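Local structure of LYND (Lyngbya aestuarii, 4V1T) at residues E454-F459 with T509-Y514; Q489-T494 with P520-A525; L192-V197 with H303-R308; N377-T382 with F578-Q583. The protein probably acts as an ATP-dependent YcaO cyclodehydratase that turns cysteine residues of a precursor peptide into thiazoline rings. One frame throughout, in Å; residues are numbered along the deposited sequence.

Contact 1: residues E454-F459 with T509-Y514; sequences EQCLCF and TALCYY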
loop_
_atom_site.group_PDB
_atom_site.type_symbol
_atom_site.label_atom_id
_atom_site.label_comp_id
_atom_site.label_asym_id
_atom_site.label_seq_id
_atom_site.Cartn_x
_atom_site.Cartn_y
_atom_site.Cartn_z
ATOM N N GLU B 454 0.778 -32.385 -33.191
ATOM C CA GLU B 454 0.270 -33.579 -32.520
ATOM C C GLU B 454 1.266 -34.173 -31.535
ATOM O O GLU B 454 0.884 -34.910 -30.630
ATOM C CB GLU B 454 -0.129 -34.640 -33.551
ATOM C CG GLU B 454 -1.332 -34.238 -34.389
ATOM C CD GLU B 454 -1.816 -35.355 -35.303
ATOM O OE1 GLU B 454 -1.658 -36.545 -34.958
ATOM O OE2 GLU B 454 -2.363 -35.041 -36.370
ATOM N N GLN B 455 2.542 -33.846 -31.699
ATOM C CA GLN B 455 3.562 -34.259 -30.740
ATOM C C GLN B 455 3.376 -33.565 -29.381
ATOM O O GLN B 455 3.833 -34.051 -28.343
ATOM C CB GLN B 455 4.952 -33.945 -31.282
ATOM C CG GLN B 455 5.382 -34.834 -32.427
ATOM C CD GLN B 455 6.788 -34.520 -32.877
ATOM O OE1 GLN B 455 7.740 -34.651 -32.103
ATOM N NE2 GLN B 455 6.930 -34.084 -34.128
ATOM N N CYS B 456 2.701 -32.425 -29.390
ATOM C CA CYS B 456 2.460 -31.687 -28.161
ATOM C C CYS B 456 1.083 -31.994 -27.602
ATOM O O CYS B 456 0.938 -32.192 -26.405
ATOM C CB CYS B 456 2.610 -30.195 -28.415
ATOM S SG CYS B 456 4.261 -29.757 -28.991
ATOM N N LEU B 457 0.082 -32.046 -28.480
ATOM C CA LEU B 457 -1.303 -32.221 -28.056
ATOM C C LEU B 457 -1.555 -33.619 -27.522
ATOM O O LEU B 457 -2.089 -33.784 -26.435
ATOM C CB LEU B 457 -2.259 -31.919 -29.211
ATOM C CG LEU B 457 -2.189 -30.503 -29.796
ATOM C CD1 LEU B 457 -3.061 -30.396 -31.036
ATOM C CD2 LEU B 457 -2.573 -29.444 -28.765
ATOM N N CYS B 458 -1.159 -34.622 -28.291
ATOM C CA CYS B 458 -1.303 -36.016 -27.893
ATOM C C CYS B 458 -2.776 -36.435 -27.741
ATOM O O CYS B 458 -3.138 -37.133 -26.797
ATOM C CB CYS B 458 -0.539 -36.290 -26.581
ATOM S SG CYS B 458 1.231 -35.914 -26.617
ATOM N N PHE B 459 -3.624 -36.008 -28.671
ATOM C CA PHE B 459 -4.983 -36.526 -28.746
ATOM C C PHE B 459 -4.968 -37.896 -29.451
ATOM O O PHE B 459 -4.137 -38.146 -30.318
ATOM C CB PHE B 459 -5.893 -35.561 -29.507
ATOM C CG PHE B 459 -6.272 -34.339 -28.729
ATOM C CD1 PHE B 459 -7.324 -34.375 -27.826
ATOM C CD2 PHE B 459 -5.602 -33.143 -28.918
ATOM C CE1 PHE B 459 -7.691 -33.247 -27.111
ATOM C CE2 PHE B 459 -5.958 -32.006 -28.197
ATOM C CZ PHE B 459 -7.005 -32.055 -27.295
ATOM N N THR B 509 2.328 -21.215 -34.514
ATOM C CA THR B 509 2.089 -20.034 -33.701
ATOM C C THR B 509 0.855 -20.224 -32.829
ATOM O O THR B 509 0.770 -19.678 -31.727
ATOM C CB THR B 509 1.931 -18.781 -34.590
ATOM O OG1 THR B 509 3.074 -18.653 -35.451
ATOM C CG2 THR B 509 1.821 -17.530 -33.755
ATOM N N ALA B 510 -0.091 -21.023 -33.315
ATOM C CA ALA B 510 -1.346 -21.258 -32.604
ATOM C C ALA B 510 -1.132 -21.942 -31.255
ATOM O O ALA B 510 -1.978 -21.842 -30.363
ATOM C CB ALA B 510 -2.288 -22.078 -33.471
ATOM N N LEU B 511 -0.014 -22.650 -31.115
ATOM C CA LEU B 511 0.320 -23.323 -29.859
ATOM C C LEU B 511 1.108 -22.436 -28.891
ATOM O O LEU B 511 1.099 -22.673 -27.686
ATOM C CB LEU B 511 1.130 -24.591 -30.134
ATOM C CG LEU B 511 0.345 -25.874 -30.424
ATOM C CD1 LEU B 511 1.319 -26.997 -30.704
ATOM C CD2 LEU B 511 -0.561 -26.253 -29.261
ATOM N N CYS B 512 1.780 -21.426 -29.431
ATOM C CA CYS B 512 2.740 -20.630 -28.671
ATOM C C CYS B 512 2.122 -19.432 -27.951
ATOM O O CYS B 512 2.712 -18.915 -27.015
ATOM C CB CYS B 512 3.846 -20.141 -29.607
ATOM S SG CYS B 512 4.808 -21.471 -30.367
ATOM N N TYR B 513 0.949 -18.993 -28.392
ATOM C CA TYR B 513 0.299 -17.822 -27.816
ATOM C C TYR B 513 -1.200 -18.030 -27.674
ATOM O O TYR B 513 -1.798 -18.824 -28.401
ATOM C CB TYR B 513 0.569 -16.599 -28.682
ATOM C CG TYR B 513 2.039 -16.352 -28.917
ATOM C CD1 TYR B 513 2.814 -15.690 -27.964
ATOM C CD2 TYR B 513 2.659 -16.792 -30.085
ATOM C CE1 TYR B 513 4.161 -15.465 -28.171
ATOM C CE2 TYR B 513 4.004 -16.567 -30.302
ATOM C CZ TYR B 513 4.749 -15.908 -29.340
ATOM O OH TYR B 513 6.082 -15.685 -29.542
ATOM N N TYR B 514 -1.796 -17.308 -26.730
ATOM C CA TYR B 514 -3.242 -17.347 -26.529
ATOM C C TYR B 514 -3.973 -16.645 -27.662
ATOM O O TYR B 514 -3.500 -15.633 -28.194
ATOM C CB TYR B 514 -3.642 -16.672 -25.204
ATOM C CG TYR B 514 -3.093 -17.324 -23.958
ATOM C CD1 TYR B 514 -3.204 -18.688 -23.760
ATOM C CD2 TYR B 514 -2.463 -16.566 -22.970
ATOM C CE1 TYR B 514 -2.707 -19.285 -22.622
ATOM C CE2 TYR B 514 -1.959 -17.157 -21.833
ATOM C CZ TYR B 514 -2.089 -18.514 -21.661
ATOM O OH TYR B 514 -1.598 -19.100 -20.519
#
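Leu511 reaches between Cys456 and Leu457 with its two methyl groups, one for each partner, and this fork makes up the whole contact between 454-459 and 509-514. The interaction is apolar throughout. Leu511 CD2 meets Leu457 CD2 at 3.8 Å, the two leucines crossing obliquely, while Leu511 CD1 lies 4.1 Å from Cys456 CB. In Cys456 it is thus the methylene, not the sulfur, that does the touching. Leu457 does not aim its CB at the other segment, yet its end swings nearer, which brings one methyl up to the fork. No hydrogen bond joins the segments, whose closest CA atoms, those of Cys456 and Leu511, are 8.8 Å apart, so side chains alone span the gap.

Backbone bonding shapes each partner separately. Cys458 N bonds to Glu454 O at 3.1 Å, closing the single turn of helix 454-457 before Cys458 leaves it with positive phi. On the other side, Cys512 N bonds to Thr509 O in a short, weakly bonded helix.

Around the contact, Leu457 also touches Tyr464 of helix 461-465, and Cys456 rests on Leu507 of strand 503-508, the strand that leads directly into helix 509-512.

Contact 2: residues Q489-T494 with P520-A525; sequences QAIEWT and PEHRFA
Gln489 and His522 meet where the approach to strand 491-498, part of an antiparallel sheet of the YcaO region, runs alongside an irregular loop carrying an inverse gamma turn centred on Arg523. Along Gln489, CB comes first, 3.8 Å from His522 NE2; CG follows, 3.9 Å from His522 CD2. There the chain bends (chi2 -66°), and the amide plane ends up 52° from the imidazole plane, with Gln489 NE2 making a weak hydrogen bond to Asp486 OD2. The two side chains lie alongside each other, pointing opposite ways. His522 is placed for this with CG anti to its own backbone N (chi1 -166°), and its ring carries Phe524 CD2 over one face, 3.3 Å above the plane and displaced toward the rim. Replacing His522 with an alanine would probably open a gap between Gln489 and Phe524 and leave the Gln489 methylenes without their flat partner. Deeper in, Ile491 CG2 touches both rings obliquely: it is 4.1 Å from His522 NE2 and 4.4 Å from Phe524 CE2.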
loop_
_atom_site.group_PDB
_atom_site.type_symbol
_atom_site.label_atom_id
_atom_site.label_comp_id
_atom_site.label_asym_id
_atom_site.label_seq_id
_atom_site.Cartn_x
_atom_site.Cartn_y
_atom_site.Cartn_z
ATOM N N GLN B 489 -1.326 -27.523 -45.609
ATOM C CA GLN B 489 -1.587 -26.096 -45.497
ATOM C C GLN B 489 -0.348 -25.322 -45.067
ATOM O O GLN B 489 0.364 -25.733 -44.153
ATOM C CB GLN B 489 -2.709 -25.828 -44.497
ATOM C CG GLN B 489 -4.061 -26.391 -44.895
ATOM C CD GLN B 489 -4.640 -25.718 -46.124
ATOM O OE1 GLN B 489 -4.155 -24.680 -46.567
ATOM N NE2 GLN B 489 -5.686 -26.309 -46.680
ATOM N N ALA B 490 -0.098 -24.202 -45.736
ATOM C CA ALA B 490 0.903 -23.256 -45.278
ATOM C C ALA B 490 0.352 -22.588 -44.025
ATOM O O ALA B 490 -0.821 -22.241 -43.963
ATOM C CB ALA B 490 1.219 -22.231 -46.345
ATOM N N ILE B 491 1.204 -22.429 -43.020
ATOM C CA ILE B 491 0.785 -21.881 -41.730
ATOM C C ILE B 491 1.898 -21.029 -41.164
ATOM O O ILE B 491 2.993 -20.992 -41.712
ATOM C CB ILE B 491 0.446 -22.991 -40.725
ATOM C CG1 ILE B 491 1.689 -23.844 -40.471
ATOM C CG2 ILE B 491 -0.723 -23.833 -41.246
ATOM C CD1 ILE B 491 1.450 -25.018 -39.585
ATOM N N GLU B 492 1.609 -20.344 -40.065
ATOM C CA GLU B 492 2.619 -19.535 -39.388
ATOM C C GLU B 492 3.299 -20.328 -38.283
ATOM O O GLU B 492 2.647 -20.790 -37.347
ATOM C CB GLU B 492 1.990 -18.262 -38.835
ATOM C CG GLU B 492 1.610 -17.280 -39.940
ATOM C CD GLU B 492 1.087 -15.959 -39.420
ATOM O OE1 GLU B 492 0.434 -15.947 -38.355
ATOM O OE2 GLU B 492 1.321 -14.929 -40.081
ATOM N N TRP B 493 4.610 -20.515 -38.424
ATOM C CA TRP B 493 5.407 -21.190 -37.403
ATOM C C TRP B 493 6.179 -20.156 -36.599
ATOM O O TRP B 493 6.625 -19.145 -37.147
ATOM C CB TRP B 493 6.381 -22.188 -38.020
ATOM C CG TRP B 493 5.749 -23.270 -38.845
ATOM C CD1 TRP B 493 5.319 -23.170 -40.138
ATOM C CD2 TRP B 493 5.511 -24.628 -38.448
ATOM N NE1 TRP B 493 4.820 -24.382 -40.564
ATOM C CE2 TRP B 493 4.925 -25.289 -39.544
ATOM C CE3 TRP B 493 5.728 -25.344 -37.270
ATOM C CZ2 TRP B 493 4.558 -26.637 -39.496
ATOM C CZ3 TRP B 493 5.362 -26.673 -37.222
ATOM C CH2 TRP B 493 4.780 -27.308 -38.329
ATOM N N THR B 494 6.317 -20.405 -35.301
ATOM C CA THR B 494 7.063 -19.515 -34.420
ATOM C C THR B 494 8.363 -20.192 -33.986
ATOM O O THR B 494 8.334 -21.332 -33.532
ATOM C CB THR B 494 6.233 -19.124 -33.183
ATOM O OG1 THR B 494 5.282 -18.117 -33.554
ATOM C CG2 THR B 494 7.118 -18.569 -32.072
ATOM N N PRO B 520 -11.853 -21.030 -39.721
ATOM C CA PRO B 520 -12.806 -21.973 -39.129
ATOM C C PRO B 520 -12.655 -23.398 -39.660
ATOM O O PRO B 520 -13.000 -24.345 -38.961
ATOM C CB PRO B 520 -14.173 -21.394 -39.522
ATOM C CG PRO B 520 -13.916 -19.946 -39.798
ATOM C CD PRO B 520 -12.534 -19.891 -40.364
ATOM N N GLU B 521 -12.120 -23.537 -40.868
ATOM C CA GLU B 521 -11.937 -24.846 -41.479
ATOM C C GLU B 521 -10.606 -25.485 -41.087
ATOM O O GLU B 521 -10.304 -26.589 -41.522
ATOM C CB GLU B 521 -12.021 -24.737 -43.002
ATOM C CG GLU B 521 -13.336 -24.170 -43.524
ATOM C CD GLU B 521 -13.398 -22.651 -43.472
ATOM O OE1 GLU B 521 -12.457 -22.027 -42.930
ATOM O OE2 GLU B 521 -14.392 -22.082 -43.980
ATOM N N HIS B 522 -9.811 -24.802 -40.265
ATOM C CA HIS B 522 -8.486 -25.308 -39.907
ATOM C C HIS B 522 -8.077 -24.890 -38.491
ATOM O O HIS B 522 -6.972 -24.384 -38.260
ATOM C CB HIS B 522 -7.459 -24.830 -40.937
ATOM C CG HIS B 522 -6.148 -25.546 -40.879
ATOM N ND1 HIS B 522 -6.006 -26.812 -40.339
ATOM C CD2 HIS B 522 -4.915 -25.190 -41.309
ATOM C CE1 HIS B 522 -4.747 -27.188 -40.427
ATOM N NE2 HIS B 522 -4.059 -26.223 -41.017
ATOM N N ARG B 523 -8.978 -25.107 -37.540
ATOM C CA ARG B 523 -8.705 -24.782 -36.152
ATOM C C ARG B 523 -8.095 -25.989 -35.456
ATOM O O ARG B 523 -8.793 -26.752 -34.794
ATOM C CB ARG B 523 -9.987 -24.335 -35.440
ATOM C CG ARG B 523 -10.575 -23.040 -35.981
ATOM C CD ARG B 523 -11.253 -22.223 -34.892
ATOM N NE ARG B 523 -12.666 -21.980 -35.185
ATOM C CZ ARG B 523 -13.159 -20.877 -35.744
ATOM N NH1 ARG B 523 -12.367 -19.871 -36.091
ATOM N NH2 ARG B 523 -14.464 -20.783 -35.965
ATOM N N PHE B 524 -6.785 -26.155 -35.610
ATOM C CA PHE B 524 -6.108 -27.373 -35.172
ATOM C C PHE B 524 -5.484 -27.262 -33.791
ATOM O O PHE B 524 -4.844 -28.203 -33.327
ATOM C CB PHE B 524 -5.026 -27.769 -36.183
ATOM C CG PHE B 524 -3.973 -26.717 -36.387
ATOM C CD1 PHE B 524 -2.907 -26.603 -35.512
ATOM C CD2 PHE B 524 -4.055 -25.839 -37.458
ATOM C CE1 PHE B 524 -1.947 -25.628 -35.697
ATOM C CE2 PHE B 524 -3.095 -24.868 -37.653
ATOM C CZ PHE B 524 -2.039 -24.761 -36.775
ATOM N N ALA B 525 -5.673 -26.125 -33.124
ATOM C CA ALA B 525 -5.124 -25.941 -31.787
ATOM C C ALA B 525 -5.690 -24.711 -31.103
ATOM O O ALA B 525 -6.093 -23.764 -31.763
ATOM C CB ALA B 525 -3.600 -25.829 -31.861
#

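Contact 3: residues L192-V197 with H303-R308; sequences LGPVFV and HILIKR
Close to the zinc site formed by Cys203, Cys206, Cys311 and Cys314, Pro194 and Phe196 of strand 189-196 receive Leu305, whose side chain is about 8 Å from the zinc ion. Strands 189-196 and 299-304 belong to one mixed sheet, with strand 289-294 between them in its order; Leu305, just beyond the end of 299-304, meets its partners through side chains alone.

On the 303-308 side a single methyl makes both contacts. Leu305 CD2 lies 4.0 Å from Pro194 CG and equally far, 4.0 Å, from Phe196 CE1, fitting into the notch between proline and phenyl ring. With Leu305 CG anti to the backbone N (chi1 173°), the branch extends toward that notch; it crosses the Phe196 side chain at about a right angle and meets the ring obliquely. The notch has its own internal packing, since Pro194 CG sits 3.3 Å above one face of the Phe196 ring, displaced toward the rim. A cis peptide precedes Pro194, and at the positive phi of Gly193 a side chain would collide with the preceding carbonyl O.

Helix 204-213 sets Trp204 against Phe196 and Leu207 against Leu305, while Trp180 of the neighbouring strand 180-184 stacks on Phe196.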
loop_
_atom_site.group_PDB
_atom_site.type_symbol
_atom_site.label_atom_id
_atom_site.label_comp_id
_atom_site.label_asym_id
_atom_site.label_seq_id
_atom_site.Cartn_x
_atom_site.Cartn_y
_atom_site.Cartn_z
ATOM N N LEU B 192 -8.013 12.875 -16.629
ATOM C CA LEU B 192 -7.149 14.025 -16.812
ATOM C C LEU B 192 -5.742 13.540 -17.168
ATOM O O LEU B 192 -5.108 12.830 -16.407
ATOM C CB LEU B 192 -7.147 14.875 -15.538
ATOM C CG LEU B 192 -6.224 16.086 -15.493
ATOM C CD1 LEU B 192 -6.557 17.087 -16.583
ATOM C CD2 LEU B 192 -6.293 16.747 -14.125
ATOM N N GLY B 193 -5.268 13.929 -18.343
ATOM C CA GLY B 193 -3.977 13.487 -18.835
ATOM C C GLY B 193 -4.144 12.301 -19.768
ATOM O O GLY B 193 -5.260 11.810 -19.964
ATOM N N PRO B 194 -3.042 11.834 -20.350
ATOM C CA PRO B 194 -1.715 12.397 -20.119
ATOM C C PRO B 194 -1.401 13.597 -20.986
ATOM O O PRO B 194 -2.177 13.953 -21.881
ATOM C CB PRO B 194 -0.803 11.242 -20.496
ATOM C CG PRO B 194 -1.512 10.606 -21.635
ATOM C CD PRO B 194 -2.993 10.738 -21.335
ATOM N N VAL B 195 -0.267 14.221 -20.691
ATOM C CA VAL B 195 0.412 15.064 -21.645
ATOM C C VAL B 195 1.279 14.143 -22.495
ATOM O O VAL B 195 2.176 13.481 -21.974
ATOM C CB VAL B 195 1.292 16.133 -20.963
ATOM C CG1 VAL B 195 2.241 16.788 -21.965
ATOM C CG2 VAL B 195 0.420 17.181 -20.296
ATOM N N PHE B 196 0.996 14.104 -23.793
ATOM C CA PHE B 196 1.799 13.355 -24.748
ATOM C C PHE B 196 2.944 14.222 -25.256
ATOM O O PHE B 196 2.713 15.279 -25.834
ATOM C CB PHE B 196 0.945 12.890 -25.936
ATOM C CG PHE B 196 -0.198 11.986 -25.557
ATOM C CD1 PHE B 196 0.017 10.644 -25.312
ATOM C CD2 PHE B 196 -1.486 12.483 -25.448
ATOM C CE1 PHE B 196 -1.028 9.813 -24.977
ATOM C CE2 PHE B 196 -2.547 11.649 -25.127
ATOM C CZ PHE B 196 -2.318 10.315 -24.886
ATOM N N VAL B 197 4.168 13.763 -25.039
ATOM C CA VAL B 197 5.357 14.406 -25.595
ATOM C C VAL B 197 6.009 13.452 -26.608
ATOM O O VAL B 197 6.670 12.494 -26.210
ATOM C CB VAL B 197 6.381 14.775 -24.498
ATOM C CG1 VAL B 197 7.504 15.607 -25.100
ATOM C CG2 VAL B 197 5.717 15.550 -23.372
ATOM N N HIS B 303 -2.388 6.755 -12.896
ATOM C CA HIS B 303 -2.119 5.618 -13.777
ATOM C C HIS B 303 -0.917 5.926 -14.676
ATOM O O HIS B 303 -0.946 6.881 -15.448
ATOM C CB HIS B 303 -3.353 5.295 -14.627
ATOM C CG HIS B 303 -4.635 5.327 -13.861
ATOM N ND1 HIS B 303 -5.180 4.202 -13.284
ATOM C CD2 HIS B 303 -5.473 6.348 -13.557
ATOM C CE1 HIS B 303 -6.306 4.523 -12.677
ATOM N NE2 HIS B 303 -6.503 5.820 -12.821
ATOM N N ILE B 304 0.128 5.105 -14.576
ATOM C CA ILE B 304 1.358 5.322 -15.330
ATOM C C ILE B 304 1.237 4.795 -16.758
ATOM O O ILE B 304 0.978 3.621 -16.964
ATOM C CB ILE B 304 2.565 4.629 -14.673
ATOM C CG1 ILE B 304 2.724 5.055 -13.207
ATOM C CG2 ILE B 304 3.849 4.931 -15.455
ATOM C CD1 ILE B 304 3.444 6.371 -13.012
ATOM N N LEU B 305 1.469 5.660 -17.734
ATOM C CA LEU B 305 1.519 5.251 -19.129
ATOM C C LEU B 305 2.944 4.898 -19.533
ATOM O O LEU B 305 3.818 5.761 -19.573
ATOM C CB LEU B 305 0.984 6.360 -20.041
ATOM C CG LEU B 305 1.152 6.112 -21.543
ATOM C CD1 LEU B 305 0.376 4.869 -21.971
ATOM C CD2 LEU B 305 0.706 7.326 -22.346
ATOM N N ILE B 306 3.165 3.629 -19.849
ATOM C CA ILE B 306 4.462 3.185 -20.324
ATOM C C ILE B 306 4.546 3.409 -21.830
ATOM O O ILE B 306 3.642 3.055 -22.565
ATOM C CB ILE B 306 4.715 1.696 -19.993
ATOM C CG1 ILE B 306 5.016 1.519 -18.503
ATOM C CG2 ILE B 306 5.915 1.152 -20.780
ATOM C CD1 ILE B 306 3.804 1.568 -17.615
ATOM N N LYS B 307 5.635 4.010 -22.276
ATOM C CA LYS B 307 5.911 4.129 -23.700
ATOM C C LYS B 307 6.341 2.761 -24.213
ATOM O O LYS B 307 7.376 2.241 -23.814
ATOM C CB LYS B 307 7.001 5.171 -23.946
ATOM C CG LYS B 307 7.478 5.262 -25.389
ATOM C CD LYS B 307 8.548 6.330 -25.529
ATOM C CE LYS B 307 9.677 5.903 -26.457
ATOM N NZ LYS B 307 9.450 6.347 -27.851
ATOM N N ARG B 308 5.531 2.182 -25.091
ATOM C CA ARG B 308 5.798 0.846 -25.614
ATOM C C ARG B 308 6.836 0.916 -26.718
ATOM O O ARG B 308 6.636 1.585 -27.732
ATOM C CB ARG B 308 4.504 0.196 -26.126
ATOM C CG ARG B 308 3.364 0.250 -25.116
ATOM C CD ARG B 308 2.106 -0.425 -25.640
ATOM N NE ARG B 308 2.309 -1.863 -25.842
ATOM C CZ ARG B 308 2.120 -2.517 -26.986
ATOM N NH1 ARG B 308 1.707 -1.884 -28.076
ATOM N NH2 ARG B 308 2.334 -3.826 -27.036
#

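Contact 4: residues N377-T382 with F578-Q583; sequences NPLVHT and FVQLQQ
Leu379 and Val380 pack against one flank of helix 576-587, chiefly on Leu581 and Gln580, and the contact divides into an inner and an outer half. In the inner half Leu581 CD1 is the shared point: Val380 CG2 approaches it to 4.0 Å, Leu379 O to 4.1 Å and Leu379 CB to 4.3 Å. Leu581 sends this methyl inward because its CG stands anti to the backbone N (chi1 -169°), bringing the end of the side chain nearer than its first bond suggests. Val638 and Asn642 of helix 630-649 touch Leu581 as well, and Leu646 of the same helix touches Val380, so Val380 and Leu581 are buried. The polar Leu379 O is satisfied there by the hydroxyl of Tyr577.

The outer half, by contrast, faces solvent. Leu379 CD2 lies over the aliphatic base of the exposed Gln580, 3.8 Å from its CB, and the two side chains cross at about a right angle. Beside it, Pro378 packs on Gln336 of the second subunit.

What presents Leu379 to the helix is the backbone bend before it. Asn377 OD1 accepts from Leu379 N at 2.7 Å, the donor tilted 25° from the carbonyl plane, and more weakly from Val380 N; the first of these bonds defines an Asx turn, here just ahead of strand 381-385.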
loop_
_atom_site.group_PDB
_atom_site.type_symbol
_atom_site.label_atom_id
_atom_site.label_comp_id
_atom_site.label_asym_id
_atom_site.label_seq_id
_atom_site.Cartn_x
_atom_site.Cartn_y
_atom_site.Cartn_z
ATOM N N ASN B 377 -5.197 -14.610 9.968
ATOM C CA ASN B 377 -4.759 -15.977 9.706
ATOM C C ASN B 377 -3.343 -15.974 9.135
ATOM O O ASN B 377 -3.133 -15.547 7.994
ATOM C CB ASN B 377 -5.717 -16.654 8.717
ATOM C CG ASN B 377 -5.403 -18.127 8.499
ATOM O OD1 ASN B 377 -4.289 -18.589 8.739
ATOM N ND2 ASN B 377 -6.397 -18.872 8.039
ATOM N N PRO B 378 -2.366 -16.468 9.909
ATOM C CA PRO B 378 -0.994 -16.470 9.398
ATOM C C PRO B 378 -0.638 -17.694 8.582
ATOM O O PRO B 378 0.519 -17.815 8.179
ATOM C CB PRO B 378 -0.147 -16.451 10.671
ATOM C CG PRO B 378 -1.052 -16.972 11.770
ATOM C CD PRO B 378 -2.445 -17.117 11.227
ATOM N N LEU B 379 -1.602 -18.585 8.354
ATOM C CA LEU B 379 -1.332 -19.861 7.697
ATOM C C LEU B 379 -1.777 -19.889 6.242
ATOM O O LEU B 379 -1.296 -20.702 5.453
ATOM C CB LEU B 379 -2.027 -20.990 8.455
ATOM C CG LEU B 379 -1.567 -21.136 9.901
ATOM C CD1 LEU B 379 -2.599 -21.885 10.727
ATOM C CD2 LEU B 379 -0.219 -21.829 9.953
ATOM N N VAL B 380 -2.696 -19.001 5.892
ATOM C CA VAL B 380 -3.324 -19.009 4.583
ATOM C C VAL B 380 -3.219 -17.626 3.937
ATOM O O VAL B 380 -3.693 -16.643 4.516
ATOM C CB VAL B 380 -4.806 -19.463 4.745
ATOM C CG1 VAL B 380 -5.581 -19.399 3.442
ATOM C CG2 VAL B 380 -4.868 -20.892 5.314
ATOM N N HIS B 381 -2.597 -17.548 2.751
ATOM C CA HIS B 381 -2.359 -16.282 2.023
ATOM C C HIS B 381 -2.730 -16.441 0.538
ATOM O O HIS B 381 -1.988 -17.053 -0.248
ATOM C CB HIS B 381 -0.883 -15.854 2.227
ATOM C CG HIS B 381 -0.468 -15.895 3.660
ATOM N ND1 HIS B 381 0.412 -16.823 4.181
ATOM C CD2 HIS B 381 -0.875 -15.136 4.702
ATOM C CE1 HIS B 381 0.545 -16.614 5.483
ATOM N NE2 HIS B 381 -0.231 -15.600 5.823
ATOM N N THR B 382 -3.917 -15.916 0.190
ATOM C CA THR B 382 -4.417 -15.897 -1.203
ATOM C C THR B 382 -4.843 -14.504 -1.650
ATOM O O THR B 382 -5.537 -13.792 -0.923
ATOM C CB THR B 382 -5.639 -16.829 -1.459
ATOM O OG1 THR B 382 -6.847 -16.138 -1.134
ATOM C CG2 THR B 382 -5.559 -18.116 -0.680
ATOM N N PHE B 578 3.451 -27.477 7.442
ATOM C CA PHE B 578 2.579 -28.545 6.965
ATOM C C PHE B 578 1.689 -29.051 8.098
ATOM O O PHE B 578 0.482 -29.227 7.921
ATOM C CB PHE B 578 3.400 -29.694 6.377
ATOM C CG PHE B 578 4.289 -29.286 5.232
ATOM C CD1 PHE B 578 3.937 -28.238 4.393
ATOM C CD2 PHE B 578 5.476 -29.953 4.993
ATOM C CE1 PHE B 578 4.752 -27.861 3.347
ATOM C CE2 PHE B 578 6.294 -29.582 3.942
ATOM C CZ PHE B 578 5.932 -28.534 3.119
ATOM N N VAL B 579 2.291 -29.257 9.266
ATOM C CA VAL B 579 1.576 -29.780 10.414
ATOM C C VAL B 579 0.535 -28.781 10.923
ATOM O O VAL B 579 -0.593 -29.153 11.247
ATOM C CB VAL B 579 2.541 -30.117 11.554
ATOM C CG1 VAL B 579 1.778 -30.561 12.797
ATOM C CG2 VAL B 579 3.519 -31.217 11.127
ATOM N N GLN B 580 0.923 -27.516 10.985
ATOM C CA GLN B 580 0.035 -26.459 11.433
ATOM C C GLN B 580 -1.173 -26.315 10.527
ATOM O O GLN B 580 -2.278 -26.062 10.991
ATOM C CB GLN B 580 0.783 -25.129 11.482
ATOM C CG GLN B 580 1.816 -25.032 12.588
ATOM C CD GLN B 580 2.669 -23.786 12.463
ATOM O OE1 GLN B 580 3.895 -23.869 12.411
ATOM N NE2 GLN B 580 2.024 -22.623 12.413
ATOM N N LEU B 581 -0.960 -26.468 9.226
ATOM C CA LEU B 581 -2.048 -26.318 8.267
ATOM C C LEU B 581 -3.035 -27.469 8.359
ATOM O O LEU B 581 -4.244 -27.250 8.271
ATOM C CB LEU B 581 -1.513 -26.217 6.846
ATOM C CG LEU B 581 -2.537 -25.803 5.786
ATOM C CD1 LEU B 581 -3.073 -24.398 6.036
ATOM C CD2 LEU B 581 -1.914 -25.889 4.418
ATOM N N GLN B 582 -2.525 -28.687 8.534
ATOM C CA GLN B 582 -3.386 -29.855 8.734
ATOM C C GLN B 582 -4.316 -29.639 9.921
ATOM O O GLN B 582 -5.499 -29.975 9.861
ATOM C CB GLN B 582 -2.556 -31.113 8.969
ATOM C CG GLN B 582 -1.949 -31.706 7.717
ATOM C CD GLN B 582 -1.336 -33.072 7.972
ATOM O OE1 GLN B 582 -0.390 -33.209 8.757
ATOM N NE2 GLN B 582 -1.876 -34.091 7.311
ATOM N N GLN B 583 -3.767 -29.081 10.997
ATOM C CA GLN B 583 -4.542 -28.824 12.201
ATOM C C GLN B 583 -5.578 -27.741 11.936
ATOM O O GLN B 583 -6.724 -27.836 12.378
ATOM C CB GLN B 583 -3.626 -28.416 13.363
ATOM C CG GLN B 583 -4.357 -28.134 14.669
ATOM C CD GLN B 583 -5.164 -29.320 15.170
ATOM O OE1 GLN B 583 -4.743 -30.468 15.049
ATOM N NE2 GLN B 583 -6.330 -29.046 15.737
#

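In the fold
Read from the N terminus, contact 3 comes first: it closes a loop of 105 residues between 197 and 303, within the zinc-bearing part of the chain, and is complete before any other opens. Contact 4 opens next, at 377-382, and closes only at 578-583, so that contacts 1 and 2 both fall within its span. Those two cross, their segments alternating as 454-459, 489-494, 509-514 and 520-525. They also touch, Thr509 N probably bonding to Glu492 O at 2.9 Å. Contact 1 joins helix 454-457 to helix 509-512, contact 2 the loop 520-525 to strand 491-498. Contact 4, about 37 Å from contact 1 between centres, joins the loop entering strand 381-385 to helix 576-587.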